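Local coordinates for Peptide/nickel transport system substrate-binding protein (Listeria monocytogenes serotype 1/2a, PDB 5KZT) that binds peptides outside the cell, here with one bound, and probably hands them to an ABC-type oligopeptide importer, at residues 48-53 / 156-161; 316-321 / 494-499; 320-325 / 479-484; 325-330 / 430-435. All blocks are in the same frame, centred on the assembly; numbering follows the deposited sequence. Where two conformers were deposited one is given.

Overall arrangement
Contacts 2, 3 and 4 form a connected run along residues 316-330, and contact 1 stands apart. Contacts 2 and 3 share N320 and L321, and their centres are about 12 Å apart. Contacts 3 and 4 share G325, with centres about 10 Å apart, and P323 packs on F435 between them. Contact 4 also reaches contact 1, about 17 Å away between centres, where Y156 packs on D431 and S433. Contacts 1 and 2 do not touch; their nearest atoms are about 15 Å apart. The bound peptide lies at contact 2, where Y495 and R497 of 494-499 bond to it.

Contact 1 (48-53 / 156-161); sequences GLYALD and YINSLF
N158 and F161 of the short helix 157-161 approach the Y50 side chain from the same side of its ring. Y50 CB sits 3.7 Å from N158 O and near F161 CB. CD1 moves on to F161, 3.7 Å from CD2 of that ring, and CE1 touches the same CD2. At the other ring edge, CD2 meets N158 CB, and CE2 approaches N158 ND2 at 3.6 Å. CZ and OH lie along the N158 amide. That amide is stacked over one face of the Y50 ring, with the two planes 19° apart. The chain 48-53 enters strand 50-52, which pairs with 58-60 as a two-stranded antiparallel hairpin. Helix 157-161 packs against this hairpin, and N158 also touches P58. The Y50 and F161 rings run side by side, pointing the same way, with their planes at 32°. CG of F161 swings beside the backbone N (chi1 -66°), which sets the ring alongside Y50. L49 CD1 covers one face, 4.2 Å from the centroid of the F161 ring in a CH-pi contact. The opposite face carries I157 O. A water links the backbones: it accepts from L49 N at 2.9 Å and donates to F161 O at 2.8 Å.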
loop_
_atom_site.group_PDB
_atom_site.type_symbol
_atom_site.label_atom_id
_atom_site.label_comp_id
_atom_site.label_asym_id
_atom_site.label_seq_id
_atom_site.Cartn_x
_atom_site.Cartn_y
_atom_site.Cartn_z
ATOM N N GLY A 48 -8.438 -6.021 -13.863
ATOM C CA GLY A 48 -9.714 -5.291 -13.860
ATOM C C GLY A 48 -10.012 -4.633 -15.193
ATOM O O GLY A 48 -9.498 -5.064 -16.247
ATOM N N LEU A 49 -10.831 -3.584 -15.139
ATOM C CA LEU A 49 -11.259 -2.850 -16.331
ATOM C C LEU A 49 -10.111 -2.095 -16.986
ATOM O O LEU A 49 -10.085 -1.979 -18.196
ATOM C CB LEU A 49 -12.385 -1.879 -16.021
ATOM C CG LEU A 49 -13.672 -2.510 -15.514
ATOM C CD1 LEU A 49 -14.579 -1.416 -14.980
ATOM C CD2 LEU A 49 -14.364 -3.317 -16.602
ATOM N N TYR A 50 -9.183 -1.592 -16.164
ATOM C CA TYR A 50 -8.026 -0.835 -16.621
ATOM C C TYR A 50 -6.795 -1.429 -15.966
ATOM O O TYR A 50 -6.904 -2.119 -14.971
ATOM C CB TYR A 50 -8.148 0.634 -16.222
ATOM C CG TYR A 50 -9.065 1.463 -17.107
ATOM C CD1 TYR A 50 -10.445 1.302 -17.070
ATOM C CD2 TYR A 50 -8.543 2.418 -17.992
ATOM C CE1 TYR A 50 -11.281 2.058 -17.888
ATOM C CE2 TYR A 50 -9.367 3.163 -18.801
ATOM C CZ TYR A 50 -10.729 2.982 -18.738
ATOM O OH TYR A 50 -11.514 3.730 -19.573
ATOM N N ALA A 51 -5.638 -1.151 -16.539
ATOM C CA ALA A 51 -4.370 -1.464 -15.931
ATOM C C ALA A 51 -3.366 -0.387 -16.363
ATOM O O ALA A 51 -3.432 0.090 -17.501
ATOM C CB ALA A 51 -3.931 -2.858 -16.360
ATOM N N LEU A 52 -2.458 0.008 -15.464
ATOM C CA LEU A 52 -1.432 1.021 -15.777
ATOM C C LEU A 52 -0.539 0.563 -16.917
ATOM O O LEU A 52 -0.057 -0.560 -16.909
ATOM C CB LEU A 52 -0.570 1.349 -14.541
ATOM C CG LEU A 52 -1.128 2.484 -13.663
ATOM C CD1 LEU A 52 -2.618 2.364 -13.443
ATOM C CD2 LEU A 52 -0.374 2.621 -12.346
ATOM N N ASP A 53 -0.355 1.446 -17.897
ATOM C CA ASP A 53 0.513 1.211 -19.035
ATOM C C ASP A 53 1.963 1.622 -18.731
ATOM O O ASP A 53 2.292 2.039 -17.615
ATOM C CB ASP A 53 -0.038 1.912 -20.299
ATOM C CG ASP A 53 0.098 3.440 -20.264
ATOM O OD1 ASP A 53 0.819 3.988 -19.405
ATOM O OD2 ASP A 53 -0.527 4.094 -21.125
ATOM N N TYR A 156 -9.887 10.518 -10.871
ATOM C CA TYR A 156 -8.969 9.362 -10.803
ATOM C C TYR A 156 -9.725 8.033 -10.896
ATOM O O TYR A 156 -9.183 6.965 -10.537
ATOM C CB TYR A 156 -8.130 9.395 -9.498
ATOM C CG TYR A 156 -8.921 9.713 -8.237
ATOM C CD1 TYR A 156 -9.645 8.735 -7.579
ATOM C CD2 TYR A 156 -8.940 11.003 -7.719
ATOM C CE1 TYR A 156 -10.372 9.032 -6.435
ATOM C CE2 TYR A 156 -9.666 11.314 -6.583
ATOM C CZ TYR A 156 -10.358 10.332 -5.936
ATOM O OH TYR A 156 -11.087 10.643 -4.822
ATOM N N ILE A 157 -10.969 8.073 -11.376
ATOM C CA ILE A 157 -11.780 6.863 -11.441
ATOM C C ILE A 157 -11.105 5.716 -12.206
ATOM O O ILE A 157 -11.227 4.565 -11.812
ATOM C CB ILE A 157 -13.197 7.143 -11.990
ATOM C CG1 ILE A 157 -14.106 5.925 -11.787
ATOM C CG2 ILE A 157 -13.164 7.559 -13.451
ATOM C CD1 ILE A 157 -14.379 5.569 -10.346
ATOM N N ASN A 158 -10.396 6.023 -13.281
ATOM C CA ASN A 158 -9.712 4.967 -14.034
ATOM C C ASN A 158 -8.569 4.314 -13.224
ATOM O O ASN A 158 -8.248 3.134 -13.440
ATOM C CB ASN A 158 -9.201 5.494 -15.362
ATOM C CG ASN A 158 -10.317 5.875 -16.312
ATOM O OD1 ASN A 158 -11.512 5.650 -16.045
ATOM N ND2 ASN A 158 -9.939 6.473 -17.429
ATOM N N SER A 159 -7.964 5.068 -12.306
ATOM C CA SER A 159 -6.961 4.501 -11.375
ATOM C C SER A 159 -7.610 3.533 -10.376
ATOM O O SER A 159 -7.042 2.487 -10.028
ATOM C CB SER A 159 -6.205 5.606 -10.635
ATOM O OG SER A 159 -5.513 6.478 -11.515
ATOM N N LEU A 160 -8.824 3.873 -9.933
ATOM C CA LEU A 160 -9.599 2.921 -9.117
ATOM C C LEU A 160 -9.911 1.658 -9.913
ATOM O O LEU A 160 -9.727 0.543 -9.400
ATOM C CB LEU A 160 -10.871 3.544 -8.545
ATOM C CG LEU A 160 -10.652 4.775 -7.648
ATOM C CD1 LEU A 160 -11.964 5.386 -7.168
ATOM C CD2 LEU A 160 -9.786 4.435 -6.437
ATOM N N PHE A 161 -10.341 1.816 -11.164
ATOM C CA PHE A 161 -10.634 0.650 -12.023
ATOM C C PHE A 161 -9.390 -0.243 -12.234
ATOM O O PHE A 161 -9.508 -1.427 -12.492
ATOM C CB PHE A 161 -11.138 1.083 -13.393
ATOM C CG PHE A 161 -12.471 1.776 -13.406
ATOM C CD1 PHE A 161 -13.399 1.658 -12.358
ATOM C CD2 PHE A 161 -12.827 2.528 -14.521
ATOM C CE1 PHE A 161 -14.630 2.300 -12.427
ATOM C CE2 PHE A 161 -14.067 3.159 -14.588
ATOM C CZ PHE A 161 -14.962 3.039 -13.541
HETATM O O HOH W 1 -11.888 -2.976 -12.479
#

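Contact 2 (316-321 / 494-499); sequences KPANNL and LYQRST
The K316 and Q496 side chains leave the same face of the sheet and cross at a slant. K316 CE comes 3.6 Å from Q496 NE2. The bend at chi4 (-81°) turns K316 NZ back over the Q496 amide, while E324 is a long, weak ion-pair partner for it. Q496 is extended beyond CG and runs alongside A318, with Q496 CG 3.7 Å from A318 CB. Its NE2 then donates to P317 O at 3.2 Å. The acceptor lies in the amide plane, but the donor is tilted 30° from the carbonyl plane. Q496 OE1 takes the backbone N of E324, so both ends of the amide are used. Below these side chains, Q496 N donates to K316 O at 2.7 Å and K316 N to Q496 O at 3.2 Å. A318 N bonds to L494 O at 3.1 Å from above the carbonyl plane. Y495 CB touches K316 O at 3.3 Å, but its ring leads away and its OH bonds to a basic side chain of the bound peptide. R497 NH2 bonds to the peptide backbone. L494 and Y495 both face F273 in a classic beta bulge. The short strand 316-317 thus pairs antiparallel with the peptide-binding strand 491-503 of this solute-binding protein.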
loop_
_atom_site.group_PDB
_atom_site.type_symbol
_atom_site.label_atom_id
_atom_site.label_comp_id
_atom_site.label_asym_id
_atom_site.label_seq_id
_atom_site.Cartn_x
_atom_site.Cartn_y
_atom_site.Cartn_z
ATOM N N LYS A 316 14.907 9.632 1.936
ATOM C CA LYS A 316 15.191 10.906 2.591
ATOM C C LYS A 316 14.164 11.253 3.660
ATOM O O LYS A 316 13.072 10.698 3.642
ATOM C CB LYS A 316 15.341 12.026 1.568
ATOM C CG LYS A 316 14.126 12.372 0.732
ATOM C CD LYS A 316 14.582 13.306 -0.401
ATOM C CE LYS A 316 13.431 14.141 -0.951
ATOM N NZ LYS A 316 12.619 13.376 -1.928
ATOM N N PRO A 317 14.553 12.130 4.620
ATOM C CA PRO A 317 13.630 12.531 5.677
ATOM C C PRO A 317 12.334 13.082 5.139
ATOM O O PRO A 317 12.322 13.727 4.094
ATOM C CB PRO A 317 14.395 13.624 6.418
ATOM C CG PRO A 317 15.813 13.236 6.236
ATOM C CD PRO A 317 15.870 12.777 4.807
ATOM N N ALA A 318 11.254 12.785 5.857
ATOM C CA ALA A 318 9.921 13.247 5.528
ATOM C C ALA A 318 9.457 14.143 6.661
ATOM O O ALA A 318 9.597 13.782 7.835
ATOM C CB ALA A 318 8.984 12.063 5.391
ATOM N N ASN A 319 8.929 15.307 6.300
ATOM C CA ASN A 319 8.247 16.216 7.229
ATOM C C ASN A 319 6.820 16.506 6.755
ATOM O O ASN A 319 6.215 17.543 7.087
ATOM C CB ASN A 319 9.051 17.495 7.343
ATOM C CG ASN A 319 10.454 17.249 7.855
ATOM O OD1 ASN A 319 11.431 17.449 7.139
ATOM N ND2 ASN A 319 10.563 16.806 9.077
ATOM N N ASN A 320 6.307 15.578 5.943
ATOM C CA ASN A 320 4.965 15.575 5.407
ATOM C C ASN A 320 4.512 14.122 5.269
ATOM O O ASN A 320 5.319 13.214 4.990
ATOM C CB ASN A 320 4.910 16.190 4.020
ATOM C CG ASN A 320 5.379 17.628 3.990
ATOM O OD1 ASN A 320 6.576 17.889 3.932
ATOM N ND2 ASN A 320 4.435 18.563 4.035
ATOM N N LEU A 321 3.217 13.905 5.417
ATOM C CA LEU A 321 2.600 12.633 5.085
ATOM C C LEU A 321 2.603 12.398 3.581
ATOM O O LEU A 321 2.926 11.294 3.109
ATOM C CB LEU A 321 1.163 12.595 5.604
ATOM C CG LEU A 321 0.351 11.392 5.180
ATOM C CD1 LEU A 321 1.035 10.099 5.596
ATOM C CD2 LEU A 321 -1.061 11.506 5.742
ATOM N N LEU A 494 8.532 9.968 8.994
ATOM C CA LEU A 494 9.939 9.732 9.281
ATOM C C LEU A 494 10.755 9.844 8.007
ATOM O O LEU A 494 11.712 10.605 7.976
ATOM C CB LEU A 494 10.137 8.359 9.931
ATOM C CG LEU A 494 10.786 8.408 11.314
ATOM C CD1 LEU A 494 10.668 7.081 12.035
ATOM C CD2 LEU A 494 12.246 8.848 11.201
ATOM N N TYR A 495 10.378 9.087 6.974
ATOM C CA TYR A 495 11.074 9.132 5.680
ATOM C C TYR A 495 10.205 8.874 4.466
ATOM O O TYR A 495 9.148 8.244 4.552
ATOM C CB TYR A 495 12.269 8.175 5.685
ATOM C CG TYR A 495 11.971 6.673 5.750
ATOM C CD1 TYR A 495 11.875 6.005 6.970
ATOM C CD2 TYR A 495 11.853 5.916 4.592
ATOM C CE1 TYR A 495 11.651 4.641 7.031
ATOM C CE2 TYR A 495 11.632 4.551 4.645
ATOM C CZ TYR A 495 11.528 3.913 5.859
ATOM O OH TYR A 495 11.294 2.544 5.909
ATOM N N GLN A 496 10.688 9.381 3.335
ATOM C CA GLN A 496 10.099 9.141 2.032
ATOM C C GLN A 496 10.926 8.020 1.434
ATOM O O GLN A 496 12.155 8.155 1.300
ATOM C CB GLN A 496 10.212 10.378 1.150
ATOM C CG GLN A 496 9.655 11.641 1.774
ATOM C CD GLN A 496 9.870 12.847 0.887
ATOM O OE1 GLN A 496 9.338 12.888 -0.230
ATOM N NE2 GLN A 496 10.682 13.818 1.350
ATOM N N ARG A 497 10.281 6.923 1.073
ATOM C CA ARG A 497 11.015 5.692 0.793
ATOM C C ARG A 497 11.546 5.604 -0.632
ATOM O O ARG A 497 10.820 5.845 -1.594
ATOM C CB ARG A 497 10.129 4.487 1.079
ATOM C CG ARG A 497 10.878 3.188 1.315
ATOM C CD ARG A 497 10.661 2.175 0.232
ATOM N NE ARG A 497 9.391 1.462 0.281
ATOM C CZ ARG A 497 9.137 0.315 0.943
ATOM N NH1 ARG A 497 7.926 -0.216 0.870
ATOM N NH2 ARG A 497 10.045 -0.300 1.697
ATOM N N SER A 498 12.829 5.276 -0.740
ATOM C CA SER A 498 13.400 4.695 -1.959
ATOM C C SER A 498 13.959 3.322 -1.603
ATOM O O SER A 498 14.209 3.039 -0.428
ATOM C CB SER A 498 14.491 5.590 -2.553
ATOM O OG SER A 498 13.934 6.720 -3.213
ATOM N N THR A 499 14.150 2.477 -2.622
ATOM C CA THR A 499 14.606 1.108 -2.438
ATOM C C THR A 499 15.782 0.880 -3.385
ATOM O O THR A 499 15.733 1.281 -4.551
ATOM C CB THR A 499 13.481 0.091 -2.729
ATOM O OG1 THR A 499 12.329 0.410 -1.941
ATOM C CG2 THR A 499 13.925 -1.315 -2.395
#

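Contact 3 (320-325 / 479-484); sequences NLVPEG and KAEKIL
Hydrogen bonds to the carboxylate of E481 dominate this contact. E481 stretches from helix 471-487, with CG anti to its backbone N (chi1 -165°) and the rest of the chain extended, so its carboxylate reaches the loop 320-325. OE1 receives two backbone groups. V322 N donates at 3.1 Å, nearly straight (167°) and close to the line of the C-O bond. L321 N is nearer, 2.7 Å from E481 OE1, but its bond is bent and weak. Side-chain carbons also lie beside E481 OE1: L321 CB at 3.4 Å and V322 CG2 at 4.1 Å. OE2 takes N320 ND2 at 2.9 Å, with an almost linear N-H (172°). This donor stands above the carboxylate plane, while E481 OE2 lies in the plane of the N320 amide. The two side chains cross at about a right angle. S340 OG also bonds to E481 OE2, and N320 ND2 has a second acceptor in G341 O.

Apolar packing is confined to fewer atoms. L321 CD2 meets L484 CD2 at 3.7 Å, one helical turn beyond E481. L484 continues the packing to Y455 of helix 453-459.

All five touching residues are buried. Backbone and side-chain N-H groups, with the S340 hydroxyl, satisfy both carboxylate oxygens. This would probably stabilise the charged form of E481 and ties the irregular loop firmly to the helix.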
loop_
_atom_site.group_PDB
_atom_site.type_symbol
_atom_site.label_atom_id
_atom_site.label_comp_id
_atom_site.label_asym_id
_atom_site.label_seq_id
_atom_site.Cartn_x
_atom_site.Cartn_y
_atom_site.Cartn_z
ATOM N N ASN A 320 6.307 15.578 5.943
ATOM C CA ASN A 320 4.965 15.575 5.407
ATOM C C ASN A 320 4.512 14.122 5.269
ATOM O O ASN A 320 5.319 13.214 4.990
ATOM C CB ASN A 320 4.910 16.190 4.020
ATOM C CG ASN A 320 5.379 17.628 3.990
ATOM O OD1 ASN A 320 6.576 17.889 3.932
ATOM N ND2 ASN A 320 4.435 18.563 4.035
ATOM N N LEU A 321 3.217 13.905 5.417
ATOM C CA LEU A 321 2.600 12.633 5.085
ATOM C C LEU A 321 2.603 12.398 3.581
ATOM O O LEU A 321 2.926 11.294 3.109
ATOM C CB LEU A 321 1.163 12.595 5.604
ATOM C CG LEU A 321 0.351 11.392 5.180
ATOM C CD1 LEU A 321 1.035 10.099 5.596
ATOM C CD2 LEU A 321 -1.061 11.506 5.742
ATOM N N VAL A 322 2.221 13.429 2.831
ATOM C CA VAL A 322 2.201 13.372 1.376
ATOM C C VAL A 322 3.651 13.492 0.892
ATOM O O VAL A 322 4.370 14.364 1.342
ATOM C CB VAL A 322 1.308 14.471 0.768
ATOM C CG1 VAL A 322 1.435 14.506 -0.755
ATOM C CG2 VAL A 322 -0.147 14.277 1.206
ATOM N N PRO A 323 4.101 12.564 0.031
ATOM C CA PRO A 323 5.486 12.588 -0.414
ATOM C C PRO A 323 5.770 13.724 -1.404
ATOM O O PRO A 323 4.878 14.131 -2.141
ATOM C CB PRO A 323 5.676 11.213 -1.056
ATOM C CG PRO A 323 4.313 10.819 -1.475
ATOM C CD PRO A 323 3.410 11.346 -0.418
ATOM N N GLU A 324 7.004 14.230 -1.381
ATOM C CA GLU A 324 7.432 15.261 -2.336
ATOM C C GLU A 324 7.475 14.657 -3.722
ATOM O O GLU A 324 7.789 13.491 -3.872
ATOM C CB GLU A 324 8.823 15.767 -2.026
ATOM C CG GLU A 324 8.979 16.469 -0.700
ATOM C CD GLU A 324 10.361 17.050 -0.577
ATOM O OE1 GLU A 324 10.532 18.254 -0.896
ATOM O OE2 GLU A 324 11.282 16.282 -0.222
ATOM N N GLY A 325 7.166 15.463 -4.726
ATOM C CA GLY A 325 7.311 15.077 -6.123
ATOM C C GLY A 325 6.178 14.226 -6.678
ATOM O O GLY A 325 6.317 13.678 -7.760
ATOM N N LYS A 479 -4.624 22.294 3.747
ATOM C CA LYS A 479 -4.886 22.664 5.131
ATOM C C LYS A 479 -4.994 21.459 6.063
ATOM O O LYS A 479 -4.587 21.529 7.225
ATOM C CB LYS A 479 -6.166 23.498 5.232
ATOM C CG LYS A 479 -6.069 24.859 4.585
ATOM C CD LYS A 479 -7.405 25.585 4.698
ATOM C CE LYS A 479 -7.347 26.952 4.072
ATOM N NZ LYS A 479 -6.254 27.774 4.667
ATOM N N ALA A 480 -5.548 20.362 5.546
ATOM C CA ALA A 480 -5.765 19.165 6.346
ATOM C C ALA A 480 -4.485 18.631 6.961
ATOM O O ALA A 480 -4.511 18.140 8.083
ATOM C CB ALA A 480 -6.419 18.078 5.512
ATOM N N GLU A 481 -3.368 18.717 6.230
ATOM C CA GLU A 481 -2.119 18.152 6.723
ATOM C C GLU A 481 -1.617 18.887 7.968
ATOM O O GLU A 481 -1.038 18.274 8.878
ATOM C CB GLU A 481 -1.039 18.103 5.629
ATOM C CG GLU A 481 0.127 17.195 6.024
ATOM C CD GLU A 481 1.155 16.997 4.922
ATOM O OE1 GLU A 481 1.503 15.842 4.646
ATOM O OE2 GLU A 481 1.626 17.992 4.344
ATOM N N LYS A 482 -1.826 20.199 8.011
ATOM C CA LYS A 482 -1.466 20.972 9.210
ATOM C C LYS A 482 -2.215 20.520 10.460
ATOM O O LYS A 482 -1.638 20.444 11.548
ATOM C CB LYS A 482 -1.710 22.453 8.995
ATOM C CG LYS A 482 -1.011 23.301 10.043
ATOM C CD LYS A 482 -1.457 24.753 9.985
ATOM C CE LYS A 482 -0.858 25.539 11.128
ATOM N NZ LYS A 482 -1.609 25.398 12.405
ATOM N N ILE A 483 -3.493 20.214 10.288
ATOM C CA ILE A 483 -4.326 19.715 11.382
ATOM C C ILE A 483 -3.775 18.368 11.880
ATOM O O ILE A 483 -3.574 18.158 13.072
ATOM C CB ILE A 483 -5.803 19.546 10.940
ATOM C CG1 ILE A 483 -6.405 20.895 10.544
ATOM C CG2 ILE A 483 -6.628 18.932 12.075
ATOM C CD1 ILE A 483 -7.763 20.800 9.909
ATOM N N LEU A 484 -3.527 17.468 10.946
ATOM C CA LEU A 484 -3.076 16.105 11.270
ATOM C C LEU A 484 -1.728 16.101 12.004
ATOM O O LEU A 484 -1.557 15.398 12.998
ATOM C CB LEU A 484 -2.965 15.277 9.990
ATOM C CG LEU A 484 -2.662 13.793 10.120
ATOM C CD1 LEU A 484 -3.868 13.066 10.672
ATOM C CD2 LEU A 484 -2.246 13.180 8.785
#

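Contact 4 (325-330 / 430-435); sequences GFTFDP and QDPSTF
D431 OD2 is gripped by S433 OG at 2.7 Å and by S433 N at 3.0 Å. The two donors come from opposite faces of the carboxylate plane, both on the anti side. R473 adds a salt bridge to the same oxygen, which should favour the carboxylate form. The bond from S433 N caps the turn leading into helix 433-436.

The loop 325-330 meets the chain just before this helix. A water joins them, 2.7 Å from T327 OG1 and 2.7 Å from Q430 O, to which it donates. The T327 side chain lies across the P432 ring. T327 OG1 is anti to its backbone N (chi1 -176°) and comes 3.3 Å from P432 CD, while T327 CG2 touches P432 CG.

F326 fills the other part of the contact. Q430 CG sits over one face of its ring, 4.2 Å from the centroid in a CH-pi contact, displaced toward the rim. The amide of Q430 continues past the ring toward the F326 backbone, with NE2 3.3 Å from F326 O. F326 CE2 also meets the edge of the F435 ring, 4.1 Å from F435 CE2.

Neighbouring elements close around both halves. W474 of helix 471-487 packs on T327 and P432, and Y336 of helix 336-340 touches the same two residues. F326 and F435 rest on S270 and T272 of strand 264-277, and W425 of strand 420-425 meets F435 edge-to-face.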
loop_
_atom_site.group_PDB
_atom_site.type_symbol
_atom_site.label_atom_id
_atom_site.label_comp_id
_atom_site.label_asym_id
_atom_site.label_seq_id
_atom_site.Cartn_x
_atom_site.Cartn_y
_atom_site.Cartn_z
ATOM N N GLY A 325 7.166 15.463 -4.726
ATOM C CA GLY A 325 7.311 15.077 -6.123
ATOM C C GLY A 325 6.178 14.226 -6.678
ATOM O O GLY A 325 6.317 13.678 -7.760
ATOM N N PHE A 326 5.059 14.135 -5.956
ATOM C CA PHE A 326 3.991 13.205 -6.298
ATOM C C PHE A 326 2.696 13.846 -6.821
ATOM O O PHE A 326 2.105 13.370 -7.794
ATOM C CB PHE A 326 3.671 12.320 -5.078
ATOM C CG PHE A 326 2.616 11.281 -5.362
ATOM C CD1 PHE A 326 2.837 10.317 -6.330
ATOM C CD2 PHE A 326 1.392 11.288 -4.691
ATOM C CE1 PHE A 326 1.859 9.359 -6.621
ATOM C CE2 PHE A 326 0.416 10.344 -4.978
ATOM C CZ PHE A 326 0.652 9.381 -5.931
ATOM N N THR A 327 2.242 14.901 -6.164
ATOM C CA THR A 327 0.953 15.518 -6.474
ATOM C C THR A 327 1.072 17.060 -6.445
ATOM O O THR A 327 1.791 17.610 -5.624
ATOM C CB THR A 327 -0.109 14.996 -5.484
ATOM O OG1 THR A 327 -1.380 15.525 -5.827
ATOM C CG2 THR A 327 0.210 15.380 -4.073
ATOM N N PHE A 328 0.375 17.733 -7.364
ATOM C CA PHE A 328 0.613 19.141 -7.657
ATOM C C PHE A 328 -0.695 19.892 -7.820
ATOM O O PHE A 328 -1.711 19.332 -8.219
ATOM C CB PHE A 328 1.442 19.301 -8.935
ATOM C CG PHE A 328 2.778 18.608 -8.882
ATOM C CD1 PHE A 328 2.888 17.265 -9.227
ATOM C CD2 PHE A 328 3.921 19.298 -8.492
ATOM C CE1 PHE A 328 4.112 16.613 -9.158
ATOM C CE2 PHE A 328 5.153 18.655 -8.446
ATOM C CZ PHE A 328 5.246 17.309 -8.761
ATOM N N ASP A 329 -0.639 21.168 -7.473
ATOM C CA ASP A 329 -1.790 22.059 -7.412
ATOM C C ASP A 329 -2.384 22.208 -8.818
ATOM O O ASP A 329 -1.659 22.525 -9.754
ATOM C CB ASP A 329 -1.296 23.404 -6.843
ATOM C CG ASP A 329 -2.405 24.423 -6.584
ATOM O OD1 ASP A 329 -3.440 24.402 -7.261
ATOM O OD2 ASP A 329 -2.218 25.291 -5.707
ATOM N N PRO A 330 -3.714 21.978 -8.975
ATOM C CA PRO A 330 -4.302 22.118 -10.313
ATOM C C PRO A 330 -4.238 23.553 -10.822
ATOM O O PRO A 330 -4.258 23.765 -12.021
ATOM C CB PRO A 330 -5.756 21.632 -10.126
ATOM C CG PRO A 330 -6.024 21.868 -8.689
ATOM C CD PRO A 330 -4.723 21.559 -7.995
ATOM N N GLN A 430 -3.191 9.105 -7.847
ATOM C CA GLN A 430 -2.383 10.318 -7.808
ATOM C C GLN A 430 -3.166 11.554 -7.352
ATOM O O GLN A 430 -3.572 12.381 -8.147
ATOM C CB GLN A 430 -1.686 10.535 -9.162
ATOM C CG GLN A 430 -0.507 11.488 -9.062
ATOM C CD GLN A 430 0.106 11.799 -10.404
ATOM O OE1 GLN A 430 0.265 10.898 -11.246
ATOM N NE2 GLN A 430 0.464 13.098 -10.629
ATOM N N ASP A 431 -3.353 11.649 -6.048
ATOM C CA ASP A 431 -4.087 12.742 -5.419
ATOM C C ASP A 431 -3.742 12.657 -3.928
ATOM O O ASP A 431 -3.504 11.555 -3.427
ATOM C CB ASP A 431 -5.595 12.535 -5.651
ATOM C CG ASP A 431 -6.454 13.644 -5.057
ATOM O OD1 ASP A 431 -6.714 14.638 -5.756
ATOM O OD2 ASP A 431 -6.877 13.527 -3.895
ATOM N N PRO A 432 -3.701 13.801 -3.201
ATOM C CA PRO A 432 -3.350 13.735 -1.781
ATOM C C PRO A 432 -4.275 12.879 -0.905
ATOM O O PRO A 432 -3.837 12.351 0.117
ATOM C CB PRO A 432 -3.426 15.202 -1.337
ATOM C CG PRO A 432 -3.197 15.986 -2.576
ATOM C CD PRO A 432 -3.895 15.200 -3.642
ATOM N N SER A 433 -5.532 12.743 -1.318
ATOM C CA SER A 433 -6.524 11.972 -0.571
ATOM C C SER A 433 -6.145 10.518 -0.340
ATOM O O SER A 433 -6.554 9.942 0.669
ATOM C CB SER A 433 -7.905 12.058 -1.233
ATOM O OG SER A 433 -7.912 11.464 -2.525
ATOM N N THR A 434 -5.370 9.910 -1.239
ATOM C CA THR A 434 -4.909 8.546 -0.992
ATOM C C THR A 434 -4.185 8.425 0.366
ATOM O O THR A 434 -4.340 7.421 1.063
ATOM C CB THR A 434 -4.061 7.964 -2.146
ATOM O OG1 THR A 434 -3.852 6.555 -1.915
ATOM C CG2 THR A 434 -2.718 8.687 -2.316
ATOM N N PHE A 435 -3.451 9.466 0.762
ATOM C CA PHE A 435 -2.807 9.528 2.084
ATOM C C PHE A 435 -3.722 10.098 3.176
ATOM O O PHE A 435 -3.844 9.530 4.276
ATOM C CB PHE A 435 -1.535 10.386 2.006
ATOM C CG PHE A 435 -0.433 9.763 1.170
ATOM C CD1 PHE A 435 0.499 8.922 1.755
ATOM C CD2 PHE A 435 -0.335 10.025 -0.194
ATOM C CE1 PHE A 435 1.498 8.340 0.986
ATOM C CE2 PHE A 435 0.647 9.432 -0.965
ATOM C CZ PHE A 435 1.565 8.584 -0.366
HETATM O O HOH W 2 -2.841 15.028 -8.076
#